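PDB 6JYI: transcriptional repressor PadR from Bacillus cereus, which probably binds DNA as a dimeric, PadR-family transcription factor that represses gene expression. Local coordinates for residues A[103-108]-A[118-123]; A[127-132]-A[167-172]. All coordinates share one frame; numbering follows the deposited sequence.

Contact 1: residues A[103-108]-A[118-123]; sequences LMRMYF and KKWIKD
In the C-terminal helical part of this PadR-like regulator, the short helix 101-107 packs nearly antiparallel against the long helix 114-142 through Arg105, Met106, Trp120 and Ile121. The axes of 103-107 and 118-123 are 11.0 Å apart at closest approach and cross at -158°, so side chains rather than backbones bridge the gap. Trp120 reaches across and turns its six-membered ring to the aliphatic start of Arg105, whose CG stands over one face, offset toward the rim; Arg105 CB lies 3.7 Å from Trp120 CZ3. The Arg105 chain bends at chi2 (-62°) and crosses the indole at about a right angle, bringing NH1 to 3.6 Å from Trp120 CZ2. The guanidinium and indole planes stand 87° apart, which rules out a parallel stack. Met106, a selenomethionine, works from the indole edge: its CE sits 3.7 Å from Trp120 CE3, near the ring plane, while its SE approaches Ile121 CG1 at 4.0 Å. Met106 thus touches both Trp120 and Ile121. The guanidinium is held from outside the pair, by a salt bridge from NE to Asp101 and a hydrogen bond from NH1 to Thr91 O of the second subunit. Beyond this layer, Ile121 packs on Leu168 and Leu172 of helix 148-175, while Val93 of the second subunit packs on Trp120.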
loop_
_atom_site.group_PDB
_atom_site.type_symbol
_atom_site.label_atom_id
_atom_site.label_comp_id
_atom_site.label_asym_id
_atom_site.label_seq_id
_atom_site.Cartn_x
_atom_site.Cartn_y
_atom_site.Cartn_z
ATOM N N LEU A 103 -9.592 4.996 4.228
ATOM C CA LEU A 103 -9.229 6.383 4.463
ATOM C C LEU A 103 -9.987 7.348 3.535
ATOM O O LEU A 103 -10.266 8.476 3.937
ATOM C CB LEU A 103 -7.726 6.609 4.406
ATOM C CG LEU A 103 -6.942 5.925 5.542
ATOM C CD1 LEU A 103 -5.420 6.054 5.359
ATOM C CD2 LEU A 103 -7.376 6.475 6.890
HETATM N N MSE A 104 -10.330 6.905 2.321
HETATM C CA MSE A 104 -11.111 7.746 1.405
HETATM C C MSE A 104 -12.560 7.859 1.888
HETATM O O MSE A 104 -13.168 8.921 1.764
HETATM C CB MSE A 104 -11.065 7.154 -0.002
HETATM C CG MSE A 104 -11.681 8.008 -1.067
HETATM SE SE MSE A 104 -10.700 9.687 -1.362
HETATM C CE MSE A 104 -9.073 8.964 -2.084
ATOM N N ARG A 105 -13.088 6.787 2.482
ATOM C CA ARG A 105 -14.440 6.834 3.078
ATOM C C ARG A 105 -14.456 7.850 4.214
ATOM O O ARG A 105 -15.400 8.645 4.321
ATOM C CB ARG A 105 -14.887 5.489 3.622
ATOM C CG ARG A 105 -14.918 4.329 2.631
ATOM C CD ARG A 105 -15.881 4.499 1.456
ATOM N NE ARG A 105 -15.781 3.311 0.592
ATOM C CZ ARG A 105 -16.691 2.353 0.444
ATOM N NH1 ARG A 105 -17.872 2.390 1.068
ATOM N NH2 ARG A 105 -16.417 1.330 -0.366
HETATM N N MSE A 106 -13.407 7.835 5.046
HETATM C CA MSE A 106 -13.289 8.820 6.108
HETATM C C MSE A 106 -13.170 10.221 5.508
HETATM O O MSE A 106 -13.807 11.155 5.991
HETATM C CB MSE A 106 -12.098 8.568 7.015
HETATM C CG MSE A 106 -12.125 7.261 7.742
HETATM SE SE MSE A 106 -13.589 7.097 8.994
HETATM C CE MSE A 106 -14.694 5.865 7.974
ATOM N N TYR A 107 -12.408 10.362 4.423
ATOM C CA TYR A 107 -12.269 11.663 3.784
ATOM C C TYR A 107 -13.642 12.224 3.320
ATOM O O TYR A 107 -13.925 13.411 3.465
ATOM C CB TYR A 107 -11.252 11.618 2.639
ATOM C CG TYR A 107 -10.958 12.983 2.107
ATOM C CD1 TYR A 107 -10.081 13.851 2.775
ATOM C CD2 TYR A 107 -11.613 13.456 0.984
ATOM C CE1 TYR A 107 -9.861 15.154 2.292
ATOM C CE2 TYR A 107 -11.406 14.718 0.516
ATOM C CZ TYR A 107 -10.508 15.553 1.150
ATOM O OH TYR A 107 -10.325 16.810 0.640
ATOM N N PHE A 108 -14.489 11.346 2.801
ATOM C CA PHE A 108 -15.810 11.710 2.344
ATOM C C PHE A 108 -16.858 11.431 3.420
ATOM O O PHE A 108 -18.064 11.328 3.130
ATOM C CB PHE A 108 -16.159 10.930 1.070
ATOM C CG PHE A 108 -15.329 11.282 -0.104
ATOM C CD1 PHE A 108 -15.092 12.605 -0.432
ATOM C CD2 PHE A 108 -14.779 10.282 -0.904
ATOM C CE1 PHE A 108 -14.306 12.936 -1.504
ATOM C CE2 PHE A 108 -14.019 10.607 -1.990
ATOM C CZ PHE A 108 -13.773 11.939 -2.296
ATOM N N LYS A 118 -18.892 4.922 12.492
ATOM C CA LYS A 118 -18.514 4.137 13.668
ATOM C C LYS A 118 -18.281 2.683 13.296
ATOM O O LYS A 118 -17.313 2.061 13.767
ATOM C CB LYS A 118 -19.602 4.222 14.766
ATOM N N LYS A 119 -19.176 2.139 12.462
ATOM C CA LYS A 119 -19.073 0.727 12.009
ATOM C C LYS A 119 -17.820 0.495 11.207
ATOM O O LYS A 119 -17.096 -0.491 11.411
ATOM C CB LYS A 119 -20.278 0.323 11.142
ATOM C CG LYS A 119 -20.250 -1.132 10.599
ATOM C CD LYS A 119 -20.161 -2.148 11.739
ATOM C CE LYS A 119 -20.677 -3.568 11.373
ATOM N NZ LYS A 119 -19.535 -4.482 10.973
ATOM N N TRP A 120 -17.584 1.378 10.245
ATOM C CA TRP A 120 -16.387 1.273 9.421
ATOM C C TRP A 120 -15.118 1.320 10.250
ATOM O O TRP A 120 -14.180 0.538 10.012
ATOM C CB TRP A 120 -16.384 2.396 8.386
ATOM C CG TRP A 120 -17.288 2.144 7.236
ATOM C CD1 TRP A 120 -17.757 0.934 6.804
ATOM C CD2 TRP A 120 -17.781 3.113 6.315
ATOM N NE1 TRP A 120 -18.514 1.100 5.677
ATOM C CE2 TRP A 120 -18.545 2.425 5.353
ATOM C CE3 TRP A 120 -17.640 4.495 6.202
ATOM C CZ2 TRP A 120 -19.194 3.081 4.293
ATOM C CZ3 TRP A 120 -18.279 5.140 5.159
ATOM C CH2 TRP A 120 -19.045 4.426 4.215
ATOM N N ILE A 121 -15.075 2.218 11.235
ATOM C CA ILE A 121 -13.906 2.310 12.114
ATOM C C ILE A 121 -13.724 1.013 12.904
ATOM O O ILE A 121 -12.617 0.489 13.004
ATOM C CB ILE A 121 -13.957 3.544 13.065
ATOM C CG1 ILE A 121 -13.689 4.832 12.271
ATOM C CG2 ILE A 121 -12.905 3.423 14.184
ATOM C CD1 ILE A 121 -14.009 6.093 13.040
ATOM N N LYS A 122 -14.816 0.469 13.419
ATOM C CA LYS A 122 -14.741 -0.737 14.239
ATOM C C LYS A 122 -14.280 -1.923 13.401
ATOM O O LYS A 122 -13.413 -2.698 13.832
ATOM C CB LYS A 122 -16.085 -1.019 14.959
ATOM N N ASP A 123 -14.812 -2.035 12.182
ATOM C CA ASP A 123 -14.335 -3.055 11.229
ATOM C C ASP A 123 -12.833 -2.960 10.937
ATOM O O ASP A 123 -12.136 -3.978 10.833
ATOM C CB ASP A 123 -15.067 -2.934 9.888
ATOM C CG ASP A 123 -16.517 -3.260 10.001
ATOM O OD1 ASP A 123 -16.874 -3.973 10.952
ATOM O OD2 ASP A 123 -17.302 -2.779 9.160
#

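Contact 2: residues A[127-132]-A[167-172]; sequences RKEAYI and TLKKKL
Lys169 NZ donates a hydrogen bond to Glu129 OE2 at 3.0 Å, and this salt bridge is the direct link between residues 127-132 of helix 114-142 and residues 167-172 of helix 148-175. The two side chains come from opposite directions. Beyond CG both are extended: in Lys169 chi2 to chi4 all lie near 180°, and in Glu129 chi2 is 178°, which carries the charged ends across a backbone separation of 11.3 Å between Glu129 CA and Lys169 CA. The ammonium meets OE2 nearly along its C-O bond direction, and the neighbouring methylene comes close too, with Lys169 CE 3.2 Å from Glu129 OE2. Only 78 Å² of surface is buried between the segments, consistent with a bridge at the surface of the helix pair.

Deeper in, the helices are held by neighbours of these residues. Leu168 directs its CB toward 127-132 but packs on Glu124 and Ile125, one turn earlier on the long helix, and the Lys169 side chain also rests on Ile125. From the other partner, Lys128 packs on Tyr161 and Val165, and the NZ of this buried lysine is bonded to Glu124, to Gln164 and to Asp96 of the second subunit. Helix 148-175 faces the second subunit as well: Leu168 packs on Val156 there, and Lys171 forms a salt bridge with Asp155 of that chain.

The ion pair thus lies beside apolar interhelical packing, and the helix of Lys169 falls in a predicted coiled coil (158-185). With Lys169 exposed and Glu129 partly exposed, water probably screens their attraction, so the pair's net contribution to stability is likely to be modest.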
loop_
_atom_site.group_PDB
_atom_site.type_symbol
_atom_site.label_atom_id
_atom_site.label_comp_id
_atom_site.label_asym_id
_atom_site.label_seq_id
_atom_site.Cartn_x
_atom_site.Cartn_y
_atom_site.Cartn_z
ATOM N N ARG A 127 -9.963 -5.662 11.738
ATOM C CA ARG A 127 -9.093 -6.094 10.644
ATOM C C ARG A 127 -7.608 -5.972 10.969
ATOM O O ARG A 127 -6.883 -6.943 10.858
ATOM C CB ARG A 127 -9.378 -5.289 9.377
ATOM C CG ARG A 127 -10.637 -5.720 8.642
ATOM C CD ARG A 127 -10.864 -4.901 7.371
ATOM N NE ARG A 127 -12.295 -4.670 7.150
ATOM C CZ ARG A 127 -12.834 -4.237 6.011
ATOM N NH1 ARG A 127 -12.076 -3.951 4.935
ATOM N NH2 ARG A 127 -14.149 -4.072 5.952
ATOM N N LYS A 128 -7.169 -4.784 11.381
ATOM C CA LYS A 128 -5.747 -4.552 11.667
ATOM C C LYS A 128 -5.277 -5.382 12.862
ATOM O O LYS A 128 -4.156 -5.900 12.852
ATOM C CB LYS A 128 -5.432 -3.055 11.844
ATOM C CG LYS A 128 -5.652 -2.197 10.554
ATOM C CD LYS A 128 -4.431 -2.174 9.687
ATOM C CE LYS A 128 -4.706 -1.817 8.209
ATOM N NZ LYS A 128 -5.180 -0.425 7.995
ATOM N N GLU A 129 -6.143 -5.536 13.868
ATOM C CA GLU A 129 -5.851 -6.391 15.027
ATOM C C GLU A 129 -5.595 -7.848 14.600
ATOM O O GLU A 129 -4.630 -8.471 15.054
ATOM C CB GLU A 129 -6.967 -6.286 16.097
ATOM C CG GLU A 129 -6.819 -5.034 16.992
ATOM C CD GLU A 129 -7.909 -4.832 18.050
ATOM O OE1 GLU A 129 -8.958 -5.531 18.046
ATOM O OE2 GLU A 129 -7.720 -3.924 18.892
ATOM N N ALA A 130 -6.445 -8.370 13.714
ATOM C CA ALA A 130 -6.276 -9.725 13.161
ATOM C C ALA A 130 -4.942 -9.878 12.391
ATOM O O ALA A 130 -4.183 -10.824 12.662
ATOM C CB ALA A 130 -7.456 -10.085 12.270
ATOM N N TYR A 131 -4.651 -8.932 11.493
ATOM C CA TYR A 131 -3.374 -8.920 10.721
ATOM C C TYR A 131 -2.169 -8.953 11.648
ATOM O O TYR A 131 -1.190 -9.672 11.396
ATOM C CB TYR A 131 -3.181 -7.663 9.887
ATOM C CG TYR A 131 -4.183 -7.322 8.804
ATOM C CD1 TYR A 131 -4.956 -8.284 8.164
ATOM C CD2 TYR A 131 -4.299 -5.998 8.383
ATOM C CE1 TYR A 131 -5.871 -7.910 7.154
ATOM C CE2 TYR A 131 -5.194 -5.611 7.395
ATOM C CZ TYR A 131 -5.986 -6.560 6.786
ATOM O OH TYR A 131 -6.863 -6.125 5.802
ATOM N N ILE A 132 -2.231 -8.156 12.708
ATOM C CA ILE A 132 -1.147 -8.088 13.667
ATOM C C ILE A 132 -0.902 -9.500 14.167
ATOM O O ILE A 132 0.170 -10.043 13.898
ATOM C CB ILE A 132 -1.427 -7.081 14.810
ATOM C CG1 ILE A 132 -1.259 -5.639 14.284
ATOM C CG2 ILE A 132 -0.476 -7.292 15.966
ATOM C CD1 ILE A 132 -1.746 -4.532 15.275
ATOM N N THR A 167 -4.743 4.844 17.073
ATOM C CA THR A 167 -5.323 6.087 16.586
ATOM C C THR A 167 -6.818 5.934 16.365
ATOM O O THR A 167 -7.594 6.762 16.813
ATOM C CB THR A 167 -4.655 6.559 15.287
ATOM O OG1 THR A 167 -3.302 6.927 15.553
ATOM C CG2 THR A 167 -5.376 7.763 14.704
ATOM N N LEU A 168 -7.226 4.845 15.734
ATOM C CA LEU A 168 -8.632 4.635 15.431
ATOM C C LEU A 168 -9.479 4.433 16.671
ATOM O O LEU A 168 -10.589 4.971 16.745
ATOM C CB LEU A 168 -8.829 3.483 14.436
ATOM C CG LEU A 168 -8.356 3.791 13.013
ATOM C CD1 LEU A 168 -8.430 2.529 12.160
ATOM C CD2 LEU A 168 -9.147 4.926 12.355
ATOM N N LYS A 169 -8.965 3.684 17.648
ATOM C CA LYS A 169 -9.644 3.557 18.947
ATOM C C LYS A 169 -9.947 4.918 19.570
ATOM O O LYS A 169 -11.040 5.132 20.108
ATOM C CB LYS A 169 -8.823 2.701 19.908
ATOM C CG LYS A 169 -8.871 1.231 19.553
ATOM C CD LYS A 169 -7.996 0.421 20.455
ATOM C CE LYS A 169 -8.186 -1.051 20.187
ATOM N NZ LYS A 169 -7.286 -1.875 21.033
ATOM N N LYS A 170 -8.984 5.834 19.489
ATOM C CA LYS A 170 -9.167 7.213 19.973
ATOM C C LYS A 170 -10.192 8.012 19.182
ATOM O O LYS A 170 -10.986 8.763 19.753
ATOM C CB LYS A 170 -7.827 7.956 20.000
ATOM C CG LYS A 170 -6.947 7.481 21.137
ATOM C CD LYS A 170 -5.449 7.576 20.852
ATOM C CE LYS A 170 -4.648 7.410 22.166
ATOM N NZ LYS A 170 -3.284 6.863 21.917
ATOM N N LYS A 171 -10.186 7.866 17.867
ATOM C CA LYS A 171 -11.201 8.518 17.057
ATOM C C LYS A 171 -12.604 8.009 17.413
ATOM O O LYS A 171 -13.559 8.789 17.473
ATOM C CB LYS A 171 -10.901 8.343 15.564
ATOM C CG LYS A 171 -9.552 8.932 15.131
ATOM C CD LYS A 171 -9.501 10.436 15.389
ATOM C CE LYS A 171 -8.185 11.023 14.975
ATOM N NZ LYS A 171 -8.108 12.484 15.121
ATOM N N LEU A 172 -12.709 6.707 17.673
ATOM C CA LEU A 172 -13.972 6.094 18.076
ATOM C C LEU A 172 -14.447 6.655 19.422
ATOM O O LEU A 172 -15.595 7.115 19.541
ATOM C CB LEU A 172 -13.821 4.569 18.128
ATOM C CG LEU A 172 -15.110 3.741 18.131
ATOM C CD1 LEU A 172 -15.838 3.916 16.793
ATOM C CD2 LEU A 172 -14.801 2.269 18.398
#

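Helix 114-142 is common to both contacts, whose centres lie about 11 Å apart on the same side of the chain's centre. Contact 1 closes along the chain before contact 2 opens, yet the two touch: Ile121 CG2 is 3.8 Å from Leu168 O, and Lys118 O is 3.8 Å from Leu172 CD1. Ile121 therefore belongs to both interfaces, meeting helix 101-107 in contact 1 and Leu168 and Leu172 of segment 167-172 in contact 2. Their chemistry differs, one being a largely buried meeting of an indole with an arginine chain and apolar groups, the other a surface ion pair. Both regions also touch the second subunit, which ties this helical part of the chain to the dimer.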